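Local atomic coordinates of tRNA threonylcarbamoyladenosine biosynthesis protein TsaE (Haemophilus influenzae, PDB entry 1HTW), a protein that binds ATP and magnesium and is required for forming the threonylcarbamoyl group on adenosine 37 of tRNAs that read codons beginning with adenine. Residues T47-T50 / R51-Q55. Sequence-based numbering, arbitrary orientation.
Sequences TTLT and RGMLQ. With MG (magnesium ion), chain D; ADP (adenosine-5'-diphosphate), chain H.
Arg51 N donates to Thr47 O at 2.8 Å, the first of four successive i to i+4 bonds joining 47-50 to 51-55 in helix 46-56, whose first turn carries the last residues of the Walker A P-loop of this nucleotide-binding fold. The CB of Arg51 packs on the carbonyl oxygens of Thr47 and Thr48, each 3.5 Å away. CG lies anti to the backbone N (chi1 171°) and the chain stays extended through CD before bending at chi3. NE then gives its hydrogen to a water lying in the guanidinium plane, and that water donates to Thr48 OG1. NH1 reaches one turn on, to a lone pair of Gln55 OE1 at 3.0 Å, with an N-H...O angle of 160°. NH2 forms a salt bridge with Glu11, an ATP-binding residue, so all three nitrogens are engaged, which should restrict rotation of the guanidinium. Against the sheet and, through Met53, helix 11-28, Leu49 CD1 meets Met53 CG; Thr50, packed on strands 34-39 and 109-113, lays CG2 alongside CD1 of Leu54, which touches Val63. At the nucleotide end, Thr48 OG1 donates to ADP O2A, while Thr47 N holds ADP O1B at 2.9 Å and Thr47 OG1 binds the magnesium ion at 2.1 Å.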
loop_
_atom_site.group_PDB
_atom_site.type_symbol
_atom_site.label_atom_id
_atom_site.label_comp_id
_atom_site.label_asym_id
_atom_site.label_seq_id
_atom_site.Cartn_x
_atom_site.Cartn_y
_atom_site.Cartn_z
ATOM N N THR A 47 -6.443 -1.440 5.664
ATOM C CA THR A 47 -7.192 -2.329 4.746
ATOM C C THR A 47 -8.266 -1.683 4.007
ATOM O O THR A 47 -8.532 -1.970 2.784
ATOM C CB THR A 47 -7.583 -3.592 5.558
ATOM O OG1 THR A 47 -6.445 -4.240 6.009
ATOM C CG2 THR A 47 -8.420 -4.504 4.637
ATOM N N THR A 48 -9.021 -0.668 4.529
ATOM C CA THR A 48 -10.022 0.052 3.780
ATOM C C THR A 48 -9.398 0.933 2.645
ATOM O O THR A 48 -9.968 0.975 1.581
ATOM C CB THR A 48 -10.812 1.026 4.676
ATOM O OG1 THR A 48 -11.527 0.083 5.587
ATOM C CG2 THR A 48 -11.811 1.827 3.931
ATOM N N LEU A 49 -8.236 1.473 2.988
ATOM C CA LEU A 49 -7.542 2.259 1.910
ATOM C C LEU A 49 -7.062 1.265 0.797
ATOM O O LEU A 49 -7.338 1.666 -0.336
ATOM C CB LEU A 49 -6.260 2.875 2.525
ATOM C CG LEU A 49 -5.338 3.553 1.491
ATOM C CD1 LEU A 49 -6.085 4.540 0.622
ATOM C CD2 LEU A 49 -4.154 4.241 2.196
ATOM N N THR A 50 -6.551 0.178 1.214
ATOM C CA THR A 50 -6.150 -0.868 0.203
ATOM C C THR A 50 -7.354 -1.251 -0.639
ATOM O O THR A 50 -7.262 -1.398 -1.867
ATOM C CB THR A 50 -5.666 -2.088 0.953
ATOM O OG1 THR A 50 -4.438 -1.753 1.641
ATOM C CG2 THR A 50 -5.284 -3.221 -0.056
ATOM N N ARG A 51 -8.495 -1.449 -0.006
ATOM C CA ARG A 51 -9.721 -1.747 -0.779
ATOM C C ARG A 51 -10.090 -0.683 -1.753
ATOM O O ARG A 51 -10.416 -0.919 -2.947
ATOM C CB ARG A 51 -10.848 -2.147 0.184
ATOM C CG ARG A 51 -12.224 -2.290 -0.432
ATOM C CD ARG A 51 -13.246 -2.694 0.694
ATOM N NE ARG A 51 -14.073 -1.631 1.177
ATOM C CZ ARG A 51 -15.024 -0.905 0.706
ATOM N NH1 ARG A 51 -15.459 -0.944 -0.565
ATOM N NH2 ARG A 51 -15.576 0.053 1.484
ATOM N N GLY A 52 -10.043 0.595 -1.373
ATOM C CA GLY A 52 -10.352 1.699 -2.278
ATOM C C GLY A 52 -9.270 1.659 -3.468
ATOM O O GLY A 52 -9.706 2.028 -4.543
ATOM N N MET A 53 -8.076 1.376 -3.128
ATOM C CA MET A 53 -7.007 1.355 -4.217
ATOM C C MET A 53 -7.347 0.224 -5.201
ATOM O O MET A 53 -7.478 0.519 -6.401
ATOM C CB MET A 53 -5.663 1.159 -3.621
ATOM C CG MET A 53 -5.084 2.273 -2.687
ATOM S SD MET A 53 -3.457 1.979 -1.907
ATOM C CE MET A 53 -2.280 2.154 -3.489
ATOM N N LEU A 54 -7.608 -0.956 -4.676
ATOM C CA LEU A 54 -7.783 -2.117 -5.656
ATOM C C LEU A 54 -9.098 -2.061 -6.356
ATOM O O LEU A 54 -9.229 -2.295 -7.586
ATOM C CB LEU A 54 -7.637 -3.407 -4.856
ATOM C CG LEU A 54 -6.323 -3.722 -4.176
ATOM C CD1 LEU A 54 -6.425 -4.951 -3.269
ATOM C CD2 LEU A 54 -5.256 -4.042 -5.238
ATOM N N GLN A 55 -10.234 -1.830 -5.649
ATOM C CA GLN A 55 -11.521 -1.746 -6.235
ATOM C C GLN A 55 -11.651 -0.508 -7.080
ATOM O O GLN A 55 -12.370 -0.402 -8.101
ATOM C CB GLN A 55 -12.690 -1.836 -5.160
ATOM C CG GLN A 55 -12.635 -3.217 -4.503
ATOM C CD GLN A 55 -13.723 -3.307 -3.375
ATOM O OE1 GLN A 55 -14.154 -2.249 -2.964
ATOM N NE2 GLN A 55 -14.157 -4.519 -3.063
HETATM MG MG MG D . -5.753 -4.191 7.984
HETATM P PB ADP H . -6.765 -1.469 9.602
HETATM O O1B ADP H . -6.396 -2.346 8.400
HETATM O O2B ADP H . -5.866 -0.318 9.766
HETATM O O3B ADP H . -6.776 -2.415 10.879
HETATM P PA ADP H . -9.487 -1.522 8.606
HETATM O O1A ADP H . -9.650 -3.007 8.632
HETATM O O2A ADP H . -9.525 -0.895 7.267
HETATM O O3A ADP H . -8.236 -1.053 9.452
HETATM O "O5'" ADP H . -10.702 -0.924 9.466
HETATM C "C5'" ADP H . -11.177 0.394 9.377
HETATM C "C4'" ADP H . -12.581 0.425 10.041
HETATM O "O4'" ADP H . -12.949 1.782 10.277
HETATM C "C3'" ADP H . -13.657 -0.203 9.183
HETATM O "O3'" ADP H . -14.577 -0.983 10.010
HETATM C "C2'" ADP H . -14.254 1.023 8.521
HETATM O "O2'" ADP H . -15.562 0.843 8.015
HETATM C "C1'" ADP H . -14.114 2.108 9.612
HETATM N N9 ADP H . -14.013 3.444 9.080
HETATM C C8 ADP H . -14.750 4.528 9.464
HETATM N N7 ADP H . -14.449 5.665 8.939
HETATM C C5 ADP H . -13.448 5.347 8.133
HETATM C C6 ADP H . -12.702 6.211 7.368
HETATM N N6 ADP H . -12.859 7.526 7.311
HETATM N N1 ADP H . -11.646 5.633 6.728
HETATM C C2 ADP H . -11.414 4.315 6.847
HETATM N N3 ADP H . -12.054 3.400 7.605
HETATM C C4 ADP H . -13.104 4.023 8.194
HETATM O O HOH W 1 -13.601 -1.338 4.277
HETATM O O HOH W 2 -5.069 -4.259 9.998
HETATM O O HOH W 3 -7.686 -5.012 8.608
HETATM O O HOH W 4 -5.150 -6.374 7.770
#